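PDB 4CH7: nird-like protein from Hydrogenobacter thermophilus, which catalyses the decarboxylation of siroheme to didecarboxysiroheme, releasing two molecules of carbon dioxide, a step in heme d1 biosynthesis. Local coordinates for residues R51-G63 with R174-V186. Sequence-based numbering, arbitrary orientation.
Sequences RHIAPIYDSRLLG and RIVSITQGSFPLV
Tyr-57 of strand 53-57 lays one face of its ring under Val-176 of helix 170-179, the helix that opens the second helix-turn-helix domain of the chain, and points its hydroxyl at Thr-179. The strand pairs antiparallel with strand 217-222, which probably ties the two helix-turn-helix regions of this NirDL protein together, and 174-186 packs against the first strand of that pair. The axes of helix 174-179 and strand 53-57 come within 9.8 Å and run in roughly opposed directions, 148° apart. Over the Tyr-57 ring, Val-176 CG2 stands 4.0 Å from the centroid in a CH-pi contact, while CG1 sits above the ring centre. The same CG2 meets Leu-62 CD2 tip to tip, and Leu-208 of helix 201-213 also touches the tyrosine.

At the ring's edge, Tyr-57 OH donates to Thr-179 OG1 over 2.5 Å, the two side chains crossing at about a right angle. Thr-179 OG1 lies between its own backbone N and carbonyl carbon (chi1 57°), which turns it back along the helix to donate in its turn to Ile-175 O. The hydroxyls thus form a short hydrogen-bonded chain, phenol to threonine to a carbonyl that also accepts from Thr-179 N. A phenylalanine in place of this tyrosine would probably leave Thr-179 OG1, buried here, without the phenol that donates to it.

Farther along, the Pro-55 ring presses its CG to 3.2 Å from Thr-179 O, and Ala-54 CB faces Gly-181 O. Ile-53 sends CG2 to Leu-185 CD2, and its CG1 approaches Phe-183 CB; the phenylalanine ring itself turns off to meet Phe-190 edge-to-face. The backbones are tied here by Phe-183 N, which donates to Ile-53 O at 2.7 Å.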
# COMPACT_ATOMS: atom_id res chain seq x y z
N ARG A 51 8.76 -13.08 0.15
CA ARG A 51 10.02 -12.37 0.40
C ARG A 51 10.06 -11.82 1.81
O ARG A 51 11.10 -11.35 2.28
CB ARG A 51 10.21 -11.24 -0.61
CG ARG A 51 10.80 -11.67 -1.94
CD ARG A 51 9.96 -11.16 -3.10
NE ARG A 51 8.78 -11.99 -3.33
CZ ARG A 51 7.58 -11.52 -3.63
NH1 ARG A 51 7.40 -10.21 -3.74
NH2 ARG A 51 6.56 -12.34 -3.82
N HIS A 52 8.92 -11.90 2.48
CA HIS A 52 8.79 -11.29 3.78
C HIS A 52 7.68 -11.95 4.57
O HIS A 52 6.94 -12.80 4.06
CB HIS A 52 8.50 -9.80 3.61
CG HIS A 52 9.16 -8.93 4.63
ND1 HIS A 52 8.45 -8.16 5.53
CD2 HIS A 52 10.47 -8.69 4.89
CE1 HIS A 52 9.29 -7.50 6.30
NE2 HIS A 52 10.52 -7.80 5.93
N ILE A 53 7.57 -11.55 5.83
CA ILE A 53 6.51 -11.99 6.72
C ILE A 53 6.39 -10.92 7.80
O ILE A 53 7.37 -10.61 8.49
CB ILE A 53 6.82 -13.39 7.31
CG1 ILE A 53 5.83 -13.75 8.41
CG2 ILE A 53 8.26 -13.47 7.81
CD1 ILE A 53 5.72 -15.24 8.61
N ALA A 54 5.21 -10.33 7.92
CA ALA A 54 5.07 -9.12 8.71
C ALA A 54 3.62 -8.84 9.07
O ALA A 54 2.71 -9.38 8.45
CB ALA A 54 5.64 -7.93 7.94
N PRO A 55 3.42 -8.01 10.10
CA PRO A 55 2.07 -7.50 10.38
C PRO A 55 1.61 -6.60 9.25
O PRO A 55 2.44 -5.92 8.64
CB PRO A 55 2.29 -6.65 11.64
CG PRO A 55 3.50 -7.23 12.30
CD PRO A 55 4.38 -7.65 11.16
N ILE A 56 0.31 -6.60 8.97
CA ILE A 56 -0.25 -5.65 8.02
C ILE A 56 -1.18 -4.70 8.77
O ILE A 56 -2.18 -5.13 9.34
CB ILE A 56 -1.00 -6.34 6.85
CG1 ILE A 56 -0.01 -6.90 5.82
CG2 ILE A 56 -1.93 -5.37 6.15
CD1 ILE A 56 0.68 -8.17 6.23
N TYR A 57 -0.82 -3.42 8.79
CA TYR A 57 -1.61 -2.42 9.50
C TYR A 57 -2.49 -1.64 8.52
O TYR A 57 -2.09 -1.40 7.38
CB TYR A 57 -0.70 -1.46 10.26
CG TYR A 57 -0.03 -2.08 11.47
CD1 TYR A 57 -0.71 -2.17 12.68
CD2 TYR A 57 1.26 -2.57 11.41
CE1 TYR A 57 -0.11 -2.73 13.79
CE2 TYR A 57 1.87 -3.13 12.52
CZ TYR A 57 1.17 -3.21 13.71
OH TYR A 57 1.76 -3.77 14.82
N ASP A 58 -3.69 -1.26 8.97
CA ASP A 58 -4.57 -0.45 8.14
C ASP A 58 -4.13 1.01 8.18
O ASP A 58 -4.11 1.63 9.24
CB ASP A 58 -6.02 -0.59 8.59
CG ASP A 58 -6.99 0.17 7.71
OD1 ASP A 58 -7.11 1.40 7.88
OD2 ASP A 58 -7.63 -0.46 6.85
N SER A 59 -3.77 1.55 7.02
CA SER A 59 -3.22 2.90 6.90
C SER A 59 -4.06 3.97 7.60
O SER A 59 -3.54 4.71 8.44
CB SER A 59 -3.02 3.26 5.43
OG SER A 59 -2.52 4.57 5.28
N ARG A 60 -5.34 4.06 7.25
CA ARG A 60 -6.20 5.10 7.81
C ARG A 60 -6.56 4.88 9.28
O ARG A 60 -6.77 5.84 10.02
CB ARG A 60 -7.46 5.30 6.96
CG ARG A 60 -8.26 4.03 6.68
CD ARG A 60 -9.61 4.36 6.06
NE ARG A 60 -10.43 5.16 6.97
CZ ARG A 60 -11.27 4.65 7.86
NH1 ARG A 60 -11.41 3.34 7.97
NH2 ARG A 60 -11.98 5.46 8.65
N LEU A 61 -6.62 3.62 9.70
CA LEU A 61 -6.92 3.30 11.09
C LEU A 61 -5.73 3.62 12.00
O LEU A 61 -5.88 3.77 13.21
CB LEU A 61 -7.36 1.84 11.24
CG LEU A 61 -8.74 1.57 10.64
CD1 LEU A 61 -9.12 0.10 10.66
CD2 LEU A 61 -9.78 2.40 11.38
N LEU A 62 -4.55 3.75 11.39
CA LEU A 62 -3.37 4.25 12.09
C LEU A 62 -3.49 5.76 12.26
O LEU A 62 -2.84 6.35 13.13
CB LEU A 62 -2.09 3.91 11.32
CG LEU A 62 -1.67 2.44 11.24
CD1 LEU A 62 -0.45 2.26 10.36
CD2 LEU A 62 -1.41 1.89 12.63
N GLY A 63 -4.32 6.38 11.43
CA GLY A 63 -4.47 7.82 11.44
C GLY A 63 -3.77 8.46 10.27
O GLY A 63 -3.67 9.69 10.17
N ARG A 174 4.45 3.42 19.13
CA ARG A 174 5.71 2.70 19.35
C ARG A 174 5.55 1.22 19.01
O ARG A 174 6.44 0.62 18.41
CB ARG A 174 6.16 2.85 20.81
CG ARG A 174 6.57 4.25 21.21
CD ARG A 174 7.30 4.24 22.56
NE ARG A 174 6.52 3.58 23.60
CZ ARG A 174 5.68 4.21 24.43
NH1 ARG A 174 5.52 5.52 24.33
NH2 ARG A 174 5.02 3.54 25.35
N ILE A 175 4.42 0.64 19.42
CA ILE A 175 4.10 -0.75 19.11
C ILE A 175 4.12 -0.99 17.60
O ILE A 175 4.83 -1.87 17.12
CB ILE A 175 2.72 -1.15 19.68
CG1 ILE A 175 2.77 -1.29 21.20
CG2 ILE A 175 2.24 -2.45 19.06
CD1 ILE A 175 1.44 -1.64 21.83
N VAL A 176 3.35 -0.19 16.87
CA VAL A 176 3.35 -0.24 15.41
C VAL A 176 4.75 -0.00 14.84
O VAL A 176 5.19 -0.70 13.93
CB VAL A 176 2.37 0.79 14.81
CG1 VAL A 176 2.52 0.86 13.30
CG2 VAL A 176 0.94 0.43 15.17
N SER A 177 5.44 0.98 15.41
CA SER A 177 6.78 1.36 14.96
C SER A 177 7.77 0.20 14.94
O SER A 177 8.47 -0.01 13.94
CB SER A 177 7.33 2.49 15.84
OG SER A 177 8.69 2.75 15.55
N ILE A 178 7.82 -0.56 16.03
CA ILE A 178 8.82 -1.62 16.17
C ILE A 178 8.36 -2.99 15.67
O ILE A 178 9.18 -3.89 15.46
CB ILE A 178 9.29 -1.77 17.64
CG1 ILE A 178 8.26 -2.54 18.47
CG2 ILE A 178 9.59 -0.41 18.26
CD1 ILE A 178 8.85 -3.25 19.66
N THR A 179 7.05 -3.16 15.47
CA THR A 179 6.50 -4.45 15.03
C THR A 179 6.28 -4.53 13.52
O THR A 179 6.17 -5.63 12.97
CB THR A 179 5.17 -4.79 15.74
OG1 THR A 179 4.21 -3.74 15.51
CG2 THR A 179 5.38 -4.98 17.23
N GLN A 180 6.23 -3.38 12.85
CA GLN A 180 5.87 -3.31 11.43
C GLN A 180 6.83 -4.05 10.49
O GLN A 180 6.44 -4.41 9.37
CB GLN A 180 5.72 -1.85 10.99
CG GLN A 180 6.98 -1.00 11.16
CD GLN A 180 6.77 0.45 10.77
OE1 GLN A 180 6.06 0.75 9.81
NE2 GLN A 180 7.40 1.36 11.51
N GLY A 181 8.06 -4.27 10.93
CA GLY A 181 9.07 -4.89 10.08
C GLY A 181 8.97 -6.40 9.96
O GLY A 181 7.91 -6.97 10.17
N SER A 182 10.09 -7.03 9.61
CA SER A 182 10.14 -8.49 9.46
C SER A 182 9.78 -9.22 10.75
O SER A 182 10.38 -8.97 11.79
CB SER A 182 11.53 -8.93 9.00
OG SER A 182 11.78 -8.55 7.66
N PHE A 183 8.80 -10.11 10.67
CA PHE A 183 8.41 -10.93 11.81
C PHE A 183 9.51 -11.95 12.07
O PHE A 183 9.85 -12.73 11.19
CB PHE A 183 7.09 -11.64 11.52
CG PHE A 183 6.42 -12.19 12.75
CD1 PHE A 183 5.98 -11.35 13.76
CD2 PHE A 183 6.20 -13.56 12.87
CE1 PHE A 183 5.35 -11.85 14.89
CE2 PHE A 183 5.57 -14.07 13.99
CZ PHE A 183 5.14 -13.22 15.00
N PRO A 184 10.07 -11.92 13.29
CA PRO A 184 11.17 -12.83 13.65
C PRO A 184 10.79 -14.29 13.45
O PRO A 184 9.72 -14.70 13.90
CB PRO A 184 11.38 -12.54 15.14
CG PRO A 184 10.85 -11.15 15.35
CD PRO A 184 9.68 -11.04 14.41
N LEU A 185 11.65 -15.05 12.79
CA LEU A 185 11.39 -16.47 12.60
C LEU A 185 12.00 -17.25 13.76
O LEU A 185 12.99 -17.97 13.59
CB LEU A 185 11.93 -16.96 11.26
CG LEU A 185 11.30 -16.28 10.04
CD1 LEU A 185 11.69 -16.98 8.74
CD2 LEU A 185 9.79 -16.24 10.19
N VAL A 186 11.40 -17.09 14.94
CA VAL A 186 11.89 -17.73 16.16
C VAL A 186 10.72 -18.32 16.94
O VAL A 186 9.56 -18.12 16.60
CB VAL A 186 12.65 -16.73 17.05
CG1 VAL A 186 13.97 -16.33 16.41
CG2 VAL A 186 11.80 -15.50 17.31